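PDB 4KRD: PHO85 cyclin-10 from Saccharomyces cerevisiae, which partners the cyclin-dependent kinase PHO85 to form a glycogen synthase kinase that phosphorylates and down-regulates GSY2, this chain being the C-terminal cyclin part of the protein. Local coordinates for residues Asn19-Gly24 with Ala105-Asp110; Asp37-Asn42 with Val101-Thr106; Asn73-Ser78 with Gln129-His134; Asp86-Ile91 with Arg135-Ala140. One frame throughout, in Å; residues are numbered along the deposited sequence.

How the contacts relate
All four contacts lie in the cyclin domain and hold its helices and flanking loops together. Helix 99-113 serves contacts 1 and 2, which share A105 and T106 and have centres 13 Å apart; it receives the 19-24 loop at one level and helix 36-54 at another. Helix 130-148 serves contacts 3 and 4, whose centres are 12 Å apart; R135 NH1 probably bonds N73 O, and the rings of H134 and F87 meet. Contacts 2 and 4, with centres 11 Å apart, touch through Y102 and I91. Contacts 1 and 3, with centres 22 Å apart, sit on opposite sides of the chain's centre. The domain regulates a kinase; no ligand marks a pocket here.

Contact 1: residues Asn19-Gly24 with Ala105-Asp110; sequences NPLLHG and ATFLID
N19 ND2, lying 3.6 Å from F107 CZ at the edge of the ring, is gripped twice: it hydrogen-bonds K184 O and also T111 OG1, the latter just beyond the helical segment 105-110. The amide plane stands 72° from the ring, and the two side chains approach from opposite directions. The other end of the amide serves its own loop. N19 OD1 accepts from L21 N (3.0 Å, N-H...O angle 164°), an Asx turn that leads into the short 3-10 segment 20-22, while N19 O takes L22 N at 2.7 Å. With both ends of the amide bonded, its rotation is fixed. F107 is the main apolar partner. Its CG lies anti to the backbone N (chi1 -174°), and the ring extends from helix 99-113 to the loop. L22 CD2 comes within 4.0 Å of F107 CE1, the two side chains crossing at about a right angle, and L21 CD1 sits 4.3 Å from that same ring carbon. L21 CD1 also rests 3.7 Å from D110 O. Helix 189-203 also packs here: L22 touches R190 and A194, F107 touches K191, and D110 touches L198. The chemistry implies that this loop, which precedes helix 36-54 of the cyclin domain, is held on helix 99-113 both by packing round F107 and by the N19 bond to T111.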
# COMPACT_ATOMS: atom_id res chain seq x y z
N ASN B 19 8.34 -14.77 -2.14
CA ASN B 19 7.36 -15.83 -2.04
C ASN B 19 7.94 -17.00 -2.83
O ASN B 19 8.28 -16.84 -4.01
CB ASN B 19 6.01 -15.37 -2.61
CG ASN B 19 4.91 -16.40 -2.41
OD1 ASN B 19 5.16 -17.60 -2.55
ND2 ASN B 19 3.70 -15.94 -2.06
N PRO B 20 8.12 -18.16 -2.18
CA PRO B 20 8.74 -19.36 -2.78
C PRO B 20 8.12 -19.72 -4.13
O PRO B 20 8.78 -20.34 -4.97
CB PRO B 20 8.42 -20.45 -1.76
CG PRO B 20 8.29 -19.73 -0.47
CD PRO B 20 7.67 -18.41 -0.79
N LEU B 21 6.87 -19.32 -4.34
CA LEU B 21 6.18 -19.57 -5.60
C LEU B 21 6.84 -18.81 -6.73
O LEU B 21 6.57 -19.07 -7.91
CB LEU B 21 4.72 -19.14 -5.49
CG LEU B 21 3.84 -19.94 -4.54
CD1 LEU B 21 2.46 -19.30 -4.43
CD2 LEU B 21 3.75 -21.38 -5.03
N LEU B 22 7.68 -17.85 -6.39
CA LEU B 22 8.35 -17.04 -7.40
C LEU B 22 9.75 -17.55 -7.75
O LEU B 22 10.42 -16.99 -8.61
CB LEU B 22 8.47 -15.58 -6.94
CG LEU B 22 7.18 -14.87 -6.51
CD1 LEU B 22 7.46 -13.38 -6.33
CD2 LEU B 22 6.09 -15.09 -7.53
N HIS B 23 10.21 -18.58 -7.05
CA HIS B 23 11.55 -19.09 -7.30
C HIS B 23 11.70 -19.43 -8.78
O HIS B 23 10.88 -20.16 -9.33
CB HIS B 23 11.85 -20.32 -6.43
CG HIS B 23 12.19 -19.99 -5.01
ND1 HIS B 23 12.27 -20.94 -4.02
CD2 HIS B 23 12.47 -18.80 -4.42
CE1 HIS B 23 12.59 -20.36 -2.88
NE2 HIS B 23 12.71 -19.06 -3.09
N GLY B 24 12.72 -18.85 -9.41
CA GLY B 24 12.98 -19.09 -10.82
C GLY B 24 12.49 -18.00 -11.76
O GLY B 24 12.85 -17.97 -12.94
N ALA B 105 -6.14 -12.12 -8.70
CA ALA B 105 -7.07 -13.09 -8.13
C ALA B 105 -6.50 -14.49 -8.22
O ALA B 105 -6.62 -15.30 -7.28
CB ALA B 105 -8.42 -13.03 -8.85
N THR B 106 -5.90 -14.80 -9.37
CA THR B 106 -5.31 -16.11 -9.57
C THR B 106 -4.14 -16.33 -8.61
O THR B 106 -4.00 -17.40 -8.02
CB THR B 106 -4.86 -16.32 -11.02
OG1 THR B 106 -5.96 -16.15 -11.91
CG2 THR B 106 -4.27 -17.74 -11.21
N PHE B 107 -3.31 -15.30 -8.44
CA PHE B 107 -2.18 -15.44 -7.54
C PHE B 107 -2.62 -15.61 -6.10
O PHE B 107 -1.95 -16.30 -5.33
CB PHE B 107 -1.18 -14.27 -7.64
CG PHE B 107 0.05 -14.50 -6.82
CD1 PHE B 107 1.08 -15.31 -7.30
CD2 PHE B 107 0.16 -13.98 -5.54
CE1 PHE B 107 2.20 -15.56 -6.54
CE2 PHE B 107 1.28 -14.24 -4.75
CZ PHE B 107 2.31 -15.03 -5.26
N LEU B 108 -3.72 -14.99 -5.71
CA LEU B 108 -4.25 -15.16 -4.36
C LEU B 108 -4.61 -16.63 -4.09
O LEU B 108 -4.31 -17.17 -3.03
CB LEU B 108 -5.45 -14.23 -4.09
CG LEU B 108 -5.16 -12.72 -4.08
CD1 LEU B 108 -6.45 -11.90 -3.86
CD2 LEU B 108 -4.12 -12.37 -3.02
N ILE B 109 -5.27 -17.27 -5.06
CA ILE B 109 -5.59 -18.68 -4.87
C ILE B 109 -4.33 -19.55 -4.94
O ILE B 109 -4.20 -20.51 -4.17
CB ILE B 109 -6.71 -19.17 -5.83
CG1 ILE B 109 -6.28 -19.03 -7.29
CG2 ILE B 109 -8.01 -18.40 -5.58
CD1 ILE B 109 -7.18 -19.84 -8.24
N ASP B 110 -3.40 -19.20 -5.83
CA ASP B 110 -2.06 -19.81 -5.91
C ASP B 110 -1.38 -19.82 -4.55
O ASP B 110 -0.85 -20.83 -4.12
CB ASP B 110 -1.13 -18.99 -6.83
CG ASP B 110 -1.38 -19.22 -8.31
OD1 ASP B 110 -1.87 -20.31 -8.69
OD2 ASP B 110 -1.06 -18.30 -9.11

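Contact 2: residues Asp37-Asn42 with Val101-Thr106; sequences DEALAN and VYLVAT
A39 CB packs 4.0 Å from Y102 CB and 4.2 Å from L103 CD2. The small methyl group goes with the close spacing of segments 37-42 and 101-106, whose axes approach to 8.7 Å. A39 O accepts at 2.7 Å from a water that also donates to T106 OG1 (2.9 Å). T106 OG1 in turn gives its own proton to Y102 O, which T106 N reaches from the other face of the carbonyl plane. L40 then sends CD2 over the centre of the Y102 ring, a CH-pi contact of 3.4 Å to the centroid and 1° off the normal. Y102 CG is anti to its carbonyl carbon (chi1 -57°), which turns the ring to meet that methyl. Were Y102 an alanine, L40 CD2 would probably lose the aromatic face it covers, and a gap would open beside V141 of helix 130-148. The segments run nearly parallel, at 16°, as two members of the helical bundle of the cyclin box, with helices 130-148 and 189-203 flanking helix 99-113. Further on, N42 O approaches T106 CG2 to 4.4 Å, while the N42 side chain touches L199.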
# COMPACT_ATOMS: atom_id res chain seq x y z
N ASP B 37 -9.98 -12.22 -21.54
CA ASP B 37 -10.49 -13.57 -21.76
C ASP B 37 -9.47 -14.63 -21.34
O ASP B 37 -9.84 -15.65 -20.76
CB ASP B 37 -10.92 -13.79 -23.21
CG ASP B 37 -12.21 -13.06 -23.54
OD1 ASP B 37 -13.10 -12.99 -22.67
OD2 ASP B 37 -12.33 -12.55 -24.68
N GLU B 38 -8.20 -14.39 -21.63
CA GLU B 38 -7.16 -15.32 -21.21
C GLU B 38 -6.95 -15.27 -19.69
O GLU B 38 -6.85 -16.31 -19.04
CB GLU B 38 -5.84 -15.06 -21.95
CG GLU B 38 -4.76 -16.07 -21.62
CD GLU B 38 -3.49 -15.89 -22.43
OE1 GLU B 38 -3.57 -15.94 -23.68
OE2 GLU B 38 -2.41 -15.71 -21.83
N ALA B 39 -6.91 -14.06 -19.13
CA ALA B 39 -6.87 -13.88 -17.68
C ALA B 39 -7.97 -14.70 -17.00
O ALA B 39 -7.71 -15.44 -16.04
CB ALA B 39 -7.01 -12.41 -17.32
N LEU B 40 -9.19 -14.58 -17.52
CA LEU B 40 -10.34 -15.32 -17.00
C LEU B 40 -10.18 -16.83 -17.14
O LEU B 40 -10.53 -17.59 -16.24
CB LEU B 40 -11.62 -14.89 -17.70
CG LEU B 40 -12.17 -13.51 -17.35
CD1 LEU B 40 -13.42 -13.23 -18.15
CD2 LEU B 40 -12.47 -13.48 -15.86
N ALA B 41 -9.67 -17.27 -18.29
CA ALA B 41 -9.43 -18.69 -18.54
C ALA B 41 -8.35 -19.27 -17.62
O ALA B 41 -8.50 -20.38 -17.10
CB ALA B 41 -9.07 -18.92 -20.01
N ASN B 42 -7.26 -18.53 -17.42
CA ASN B 42 -6.20 -19.00 -16.54
C ASN B 42 -6.69 -19.14 -15.11
O ASN B 42 -6.27 -20.04 -14.38
CB ASN B 42 -4.99 -18.06 -16.60
CG ASN B 42 -4.35 -18.04 -17.97
OD1 ASN B 42 -4.64 -18.88 -18.82
ND2 ASN B 42 -3.46 -17.08 -18.19
N VAL B 101 -6.86 -7.63 -12.66
CA VAL B 101 -7.69 -8.02 -11.53
C VAL B 101 -7.73 -9.55 -11.38
O VAL B 101 -7.60 -10.08 -10.27
CB VAL B 101 -9.10 -7.42 -11.65
CG1 VAL B 101 -10.05 -8.03 -10.63
CG2 VAL B 101 -9.02 -5.89 -11.50
N TYR B 102 -7.88 -10.24 -12.50
CA TYR B 102 -7.95 -11.69 -12.50
C TYR B 102 -6.57 -12.35 -12.32
O TYR B 102 -6.48 -13.42 -11.73
CB TYR B 102 -8.69 -12.18 -13.75
CG TYR B 102 -10.07 -11.57 -13.82
CD1 TYR B 102 -11.03 -11.91 -12.88
CD2 TYR B 102 -10.41 -10.64 -14.80
CE1 TYR B 102 -12.28 -11.37 -12.91
CE2 TYR B 102 -11.68 -10.08 -14.84
CZ TYR B 102 -12.61 -10.46 -13.90
OH TYR B 102 -13.88 -9.93 -13.90
N LEU B 103 -5.51 -11.70 -12.79
CA LEU B 103 -4.16 -12.22 -12.57
C LEU B 103 -3.85 -12.21 -11.08
O LEU B 103 -3.32 -13.18 -10.53
CB LEU B 103 -3.11 -11.42 -13.34
CG LEU B 103 -3.32 -11.28 -14.85
CD1 LEU B 103 -2.29 -10.31 -15.46
CD2 LEU B 103 -3.27 -12.64 -15.53
N VAL B 104 -4.18 -11.10 -10.42
CA VAL B 104 -3.98 -11.01 -8.97
C VAL B 104 -4.90 -12.00 -8.24
O VAL B 104 -4.49 -12.65 -7.27
CB VAL B 104 -4.20 -9.57 -8.44
CG1 VAL B 104 -4.29 -9.57 -6.92
CG2 VAL B 104 -3.05 -8.62 -8.89
N ALA B 105 -6.14 -12.12 -8.70
CA ALA B 105 -7.07 -13.09 -8.13
C ALA B 105 -6.50 -14.49 -8.22
O ALA B 105 -6.62 -15.30 -7.28
CB ALA B 105 -8.42 -13.03 -8.85
N THR B 106 -5.90 -14.80 -9.37
CA THR B 106 -5.31 -16.11 -9.57
C THR B 106 -4.14 -16.33 -8.61
O THR B 106 -4.00 -17.40 -8.02
CB THR B 106 -4.86 -16.32 -11.02
OG1 THR B 106 -5.96 -16.15 -11.91
CG2 THR B 106 -4.27 -17.74 -11.21
O HOH W 1 -5.50 -15.20 -14.58

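Contact 3: residues Asn73-Ser78 with Gln129-His134; sequences NFYMKS and QEKEVH
K131 holds the loop at two points. Its side-chain NZ donates to K77 O at 2.7 Å, in the carbonyl plane, and its backbone O accepts from M76 N at 2.8 Å (N-H...O angle 160°). A weaker CH...O contact, E132 CA to F74 O at 3.5 Å, continues the backbone meeting. The carboxylate of E132 is occupied elsewhere: OE1 takes Q129 N at 3.0 Å, from above its plane, and also the hydroxyl of Y71. Between these polar points lies the Y75 ring. The aliphatic chain of K131 runs obliquely across one face, with CB 4.0 Å from the ring centroid in a CH-pi contact and CD only 3.1 Å from Y75 OH. A serine in place of Y75 would probably strip the K131 hydrocarbon of the ring it lies against and open a gap beside it. Farther along the loop, the extended M76 chain (CG anti to the backbone N, chi1 -173°) carries SD obliquely to the H134 ring, 4.3 Å from its centroid. F74 CB packs at 4.1 Å on E132 CB. One lysine thus offers backbone, hydrocarbon and charge together, binding to segment 129-134 the irregular loop that links helices 65-72 and 84-95 of the cyclin domain.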
# COMPACT_ATOMS: atom_id res chain seq x y z
N ASN B 73 -15.81 -20.77 6.05
CA ASN B 73 -16.76 -19.81 5.47
C ASN B 73 -16.94 -20.00 3.95
O ASN B 73 -17.93 -19.55 3.38
CB ASN B 73 -16.35 -18.36 5.79
CG ASN B 73 -16.65 -17.96 7.22
OD1 ASN B 73 -17.68 -18.35 7.78
ND2 ASN B 73 -15.76 -17.19 7.83
N PHE B 74 -15.98 -20.64 3.30
CA PHE B 74 -16.07 -20.82 1.84
C PHE B 74 -17.02 -21.94 1.42
O PHE B 74 -17.48 -21.96 0.28
CB PHE B 74 -14.69 -21.06 1.22
CG PHE B 74 -13.76 -19.89 1.37
CD1 PHE B 74 -14.05 -18.68 0.76
CD2 PHE B 74 -12.60 -20.01 2.11
CE1 PHE B 74 -13.20 -17.59 0.91
CE2 PHE B 74 -11.74 -18.92 2.27
CZ PHE B 74 -12.04 -17.71 1.67
N TYR B 75 -17.30 -22.87 2.33
CA TYR B 75 -18.15 -24.03 2.00
C TYR B 75 -19.59 -23.61 1.73
O TYR B 75 -20.26 -23.06 2.60
CB TYR B 75 -18.10 -25.07 3.11
CG TYR B 75 -18.65 -26.43 2.70
CD1 TYR B 75 -17.81 -27.41 2.19
CD2 TYR B 75 -20.00 -26.73 2.81
CE1 TYR B 75 -18.29 -28.66 1.81
CE2 TYR B 75 -20.50 -27.97 2.44
CZ TYR B 75 -19.64 -28.93 1.94
OH TYR B 75 -20.13 -30.16 1.57
N MET B 76 -20.06 -23.86 0.51
CA MET B 76 -21.42 -23.53 0.12
C MET B 76 -22.25 -24.81 0.00
O MET B 76 -21.98 -25.65 -0.85
CB MET B 76 -21.40 -22.82 -1.23
CG MET B 76 -22.72 -22.27 -1.68
SD MET B 76 -22.53 -21.49 -3.28
CE MET B 76 -24.21 -20.96 -3.64
N LYS B 77 -23.26 -24.94 0.86
CA LYS B 77 -24.09 -26.14 0.91
C LYS B 77 -24.73 -26.48 -0.43
O LYS B 77 -24.58 -27.60 -0.93
CB LYS B 77 -25.18 -25.99 1.97
CG LYS B 77 -24.72 -26.28 3.39
CD LYS B 77 -24.37 -27.75 3.56
CE LYS B 77 -23.93 -28.06 4.98
NZ LYS B 77 -23.52 -29.49 5.13
N SER B 78 -25.44 -25.52 -1.01
CA SER B 78 -26.19 -25.77 -2.24
C SER B 78 -25.36 -25.54 -3.50
O SER B 78 -24.41 -24.76 -3.50
CB SER B 78 -27.44 -24.89 -2.27
OG SER B 78 -27.12 -23.53 -2.05
N GLN B 129 -12.20 -28.11 -2.34
CA GLN B 129 -13.40 -28.86 -2.74
C GLN B 129 -14.27 -28.03 -3.67
O GLN B 129 -14.20 -26.79 -3.64
CB GLN B 129 -14.26 -29.22 -1.53
CG GLN B 129 -13.55 -29.90 -0.38
CD GLN B 129 -14.50 -30.13 0.79
OE1 GLN B 129 -14.60 -29.30 1.70
NE2 GLN B 129 -15.23 -31.24 0.75
N GLU B 130 -15.11 -28.70 -4.47
CA GLU B 130 -15.96 -28.00 -5.42
C GLU B 130 -16.96 -27.09 -4.72
O GLU B 130 -17.33 -26.04 -5.24
CB GLU B 130 -16.72 -28.98 -6.34
CG GLU B 130 -17.49 -28.28 -7.47
CD GLU B 130 -16.58 -27.62 -8.52
OE1 GLU B 130 -15.85 -28.36 -9.22
OE2 GLU B 130 -16.60 -26.37 -8.65
N LYS B 131 -17.39 -27.49 -3.53
CA LYS B 131 -18.34 -26.68 -2.78
C LYS B 131 -17.72 -25.38 -2.22
O LYS B 131 -18.43 -24.54 -1.67
CB LYS B 131 -19.00 -27.49 -1.66
CG LYS B 131 -19.86 -28.63 -2.18
CD LYS B 131 -20.98 -28.96 -1.21
CE LYS B 131 -22.02 -29.87 -1.86
NZ LYS B 131 -23.26 -29.93 -1.03
N GLU B 132 -16.41 -25.24 -2.37
CA GLU B 132 -15.70 -24.04 -1.88
C GLU B 132 -15.41 -23.06 -3.00
O GLU B 132 -15.05 -21.89 -2.74
CB GLU B 132 -14.42 -24.44 -1.15
CG GLU B 132 -14.70 -25.17 0.18
CD GLU B 132 -13.58 -26.08 0.66
OE1 GLU B 132 -12.55 -26.22 -0.04
OE2 GLU B 132 -13.73 -26.67 1.75
N VAL B 133 -15.58 -23.50 -4.24
CA VAL B 133 -15.15 -22.71 -5.40
C VAL B 133 -15.91 -21.40 -5.62
O VAL B 133 -15.29 -20.35 -5.88
CB VAL B 133 -15.16 -23.53 -6.70
CG1 VAL B 133 -14.99 -22.62 -7.90
CG2 VAL B 133 -14.07 -24.61 -6.65
N HIS B 134 -17.23 -21.44 -5.52
CA HIS B 134 -18.06 -20.27 -5.81
C HIS B 134 -17.73 -19.08 -4.89
O HIS B 134 -17.53 -17.95 -5.36
CB HIS B 134 -19.54 -20.65 -5.68
CG HIS B 134 -20.48 -19.58 -6.12
ND1 HIS B 134 -21.23 -18.84 -5.23
CD2 HIS B 134 -20.80 -19.12 -7.35
CE1 HIS B 134 -21.97 -17.97 -5.89
NE2 HIS B 134 -21.73 -18.12 -7.18

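Contact 4: residues Asp86-Ile91 with Arg135-Ala140; sequences DFLKRI and RMIIAA
F87 meets the I138 side chain edge-on: I138 CG1 lies in the plane of the phenyl ring, 3.6 Å from F87 CE2, and the two side chains cross at about a right angle. F87 CG, anti to the backbone N (chi1 -174°), carries the ring across to helix 130-148, where it also slides past I137, with F87 CD2 4.0 Å from I137 CG2. One face of the ring is covered from within its own helix by I91 CD1, 3.7 Å above the plane and offset toward the rim. The ring of H134 meets F87 as well.

The aliphatic contacts converge on a single methyl. I137 CG2 takes L88 CD2 at 3.9 Å and I91 CD1 at 4.1 Å, besides the phenyl ring, so three side chains from two successive turns of helix 84-95 close round it. I137 also reaches I47, and L88 reaches F43, both on helix 36-54, while I138 continues to L169 of helix 166-180.

Polar interactions stay at the periphery. K89 NZ pairs with D86 OD1 in a salt bridge of 2.8 Å on the side of helix 84-95 turned from the contact. R90 gives NE to V161 O and NH2 to K160 O, and R135 NH1 bonds N73 O.

The axes of the two segments stay 11.2 Å apart at 29°, a wide spacing filled by large apolar side chains. Such helix-on-helix packing, without a hydrogen bond across it, is consistent with the hydrophobic interior of the all-helical cyclin box.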
# COMPACT_ATOMS: atom_id res chain seq x y z
N ASP B 86 -19.56 -19.43 -16.10
CA ASP B 86 -20.66 -18.49 -16.32
C ASP B 86 -20.72 -17.41 -15.24
O ASP B 86 -21.10 -16.28 -15.50
CB ASP B 86 -22.01 -19.22 -16.39
CG ASP B 86 -22.13 -20.14 -17.60
OD1 ASP B 86 -21.42 -19.91 -18.60
OD2 ASP B 86 -22.95 -21.09 -17.55
N PHE B 87 -20.35 -17.78 -14.02
CA PHE B 87 -20.34 -16.84 -12.91
C PHE B 87 -19.28 -15.77 -13.18
O PHE B 87 -19.51 -14.58 -12.97
CB PHE B 87 -20.04 -17.57 -11.60
CG PHE B 87 -20.14 -16.70 -10.38
CD1 PHE B 87 -21.25 -15.88 -10.20
CD2 PHE B 87 -19.15 -16.73 -9.40
CE1 PHE B 87 -21.37 -15.08 -9.06
CE2 PHE B 87 -19.26 -15.94 -8.26
CZ PHE B 87 -20.37 -15.11 -8.09
N LEU B 88 -18.13 -16.22 -13.66
CA LEU B 88 -17.06 -15.31 -14.02
C LEU B 88 -17.46 -14.39 -15.17
O LEU B 88 -17.08 -13.22 -15.19
CB LEU B 88 -15.78 -16.10 -14.35
CG LEU B 88 -14.96 -16.56 -13.15
CD1 LEU B 88 -13.92 -17.60 -13.55
CD2 LEU B 88 -14.31 -15.34 -12.48
N LYS B 89 -18.23 -14.92 -16.13
CA LYS B 89 -18.76 -14.09 -17.22
C LYS B 89 -19.68 -13.02 -16.66
O LYS B 89 -19.60 -11.86 -17.06
CB LYS B 89 -19.56 -14.94 -18.22
CG LYS B 89 -18.75 -15.94 -19.02
CD LYS B 89 -19.64 -17.01 -19.66
CE LYS B 89 -18.82 -18.08 -20.39
NZ LYS B 89 -19.60 -19.32 -20.63
N ARG B 90 -20.57 -13.43 -15.76
CA ARG B 90 -21.50 -12.48 -15.14
C ARG B 90 -20.76 -11.36 -14.41
O ARG B 90 -21.12 -10.19 -14.53
CB ARG B 90 -22.48 -13.20 -14.21
CG ARG B 90 -23.29 -12.24 -13.34
CD ARG B 90 -24.39 -12.95 -12.55
NE ARG B 90 -24.97 -12.05 -11.55
CZ ARG B 90 -25.91 -11.14 -11.81
NH1 ARG B 90 -26.39 -11.01 -13.04
NH2 ARG B 90 -26.36 -10.37 -10.83
N ILE B 91 -19.72 -11.72 -13.65
CA ILE B 91 -18.94 -10.73 -12.90
C ILE B 91 -18.28 -9.73 -13.85
O ILE B 91 -18.35 -8.52 -13.65
CB ILE B 91 -17.89 -11.42 -11.98
CG1 ILE B 91 -18.58 -12.28 -10.92
CG2 ILE B 91 -17.00 -10.40 -11.29
CD1 ILE B 91 -17.63 -13.09 -10.01
N ARG B 135 -17.66 -19.34 -3.60
CA ARG B 135 -17.38 -18.29 -2.62
C ARG B 135 -15.91 -17.86 -2.67
O ARG B 135 -15.59 -16.71 -2.35
CB ARG B 135 -17.76 -18.74 -1.21
CG ARG B 135 -19.27 -18.82 -0.99
CD ARG B 135 -19.60 -19.21 0.44
NE ARG B 135 -21.03 -19.19 0.70
CZ ARG B 135 -21.58 -19.40 1.89
NH1 ARG B 135 -20.82 -19.62 2.95
NH2 ARG B 135 -22.90 -19.36 2.01
N MET B 136 -15.03 -18.78 -3.06
CA MET B 136 -13.61 -18.46 -3.23
C MET B 136 -13.40 -17.46 -4.37
O MET B 136 -12.58 -16.54 -4.26
CB MET B 136 -12.81 -19.73 -3.50
CG MET B 136 -11.31 -19.52 -3.66
SD MET B 136 -10.49 -18.91 -2.16
CE MET B 136 -10.80 -20.27 -1.04
N ILE B 137 -14.13 -17.64 -5.46
CA ILE B 137 -14.07 -16.73 -6.60
C ILE B 137 -14.51 -15.32 -6.20
O ILE B 137 -13.86 -14.34 -6.52
CB ILE B 137 -14.95 -17.24 -7.76
CG1 ILE B 137 -14.26 -18.43 -8.44
CG2 ILE B 137 -15.20 -16.14 -8.77
CD1 ILE B 137 -15.17 -19.22 -9.38
N ILE B 138 -15.64 -15.25 -5.50
CA ILE B 138 -16.14 -13.99 -4.97
C ILE B 138 -15.06 -13.25 -4.15
O ILE B 138 -14.77 -12.09 -4.41
CB ILE B 138 -17.37 -14.25 -4.11
CG1 ILE B 138 -18.52 -14.76 -4.99
CG2 ILE B 138 -17.82 -12.98 -3.39
CD1 ILE B 138 -19.80 -15.00 -4.21
N ALA B 139 -14.48 -13.94 -3.18
CA ALA B 139 -13.47 -13.33 -2.30
C ALA B 139 -12.20 -12.89 -3.04
O ALA B 139 -11.68 -11.79 -2.81
CB ALA B 139 -13.11 -14.30 -1.17
N ALA B 140 -11.69 -13.75 -3.93
CA ALA B 140 -10.43 -13.46 -4.61
C ALA B 140 -10.57 -12.29 -5.57
O ALA B 140 -9.66 -11.46 -5.71
CB ALA B 140 -9.91 -14.71 -5.34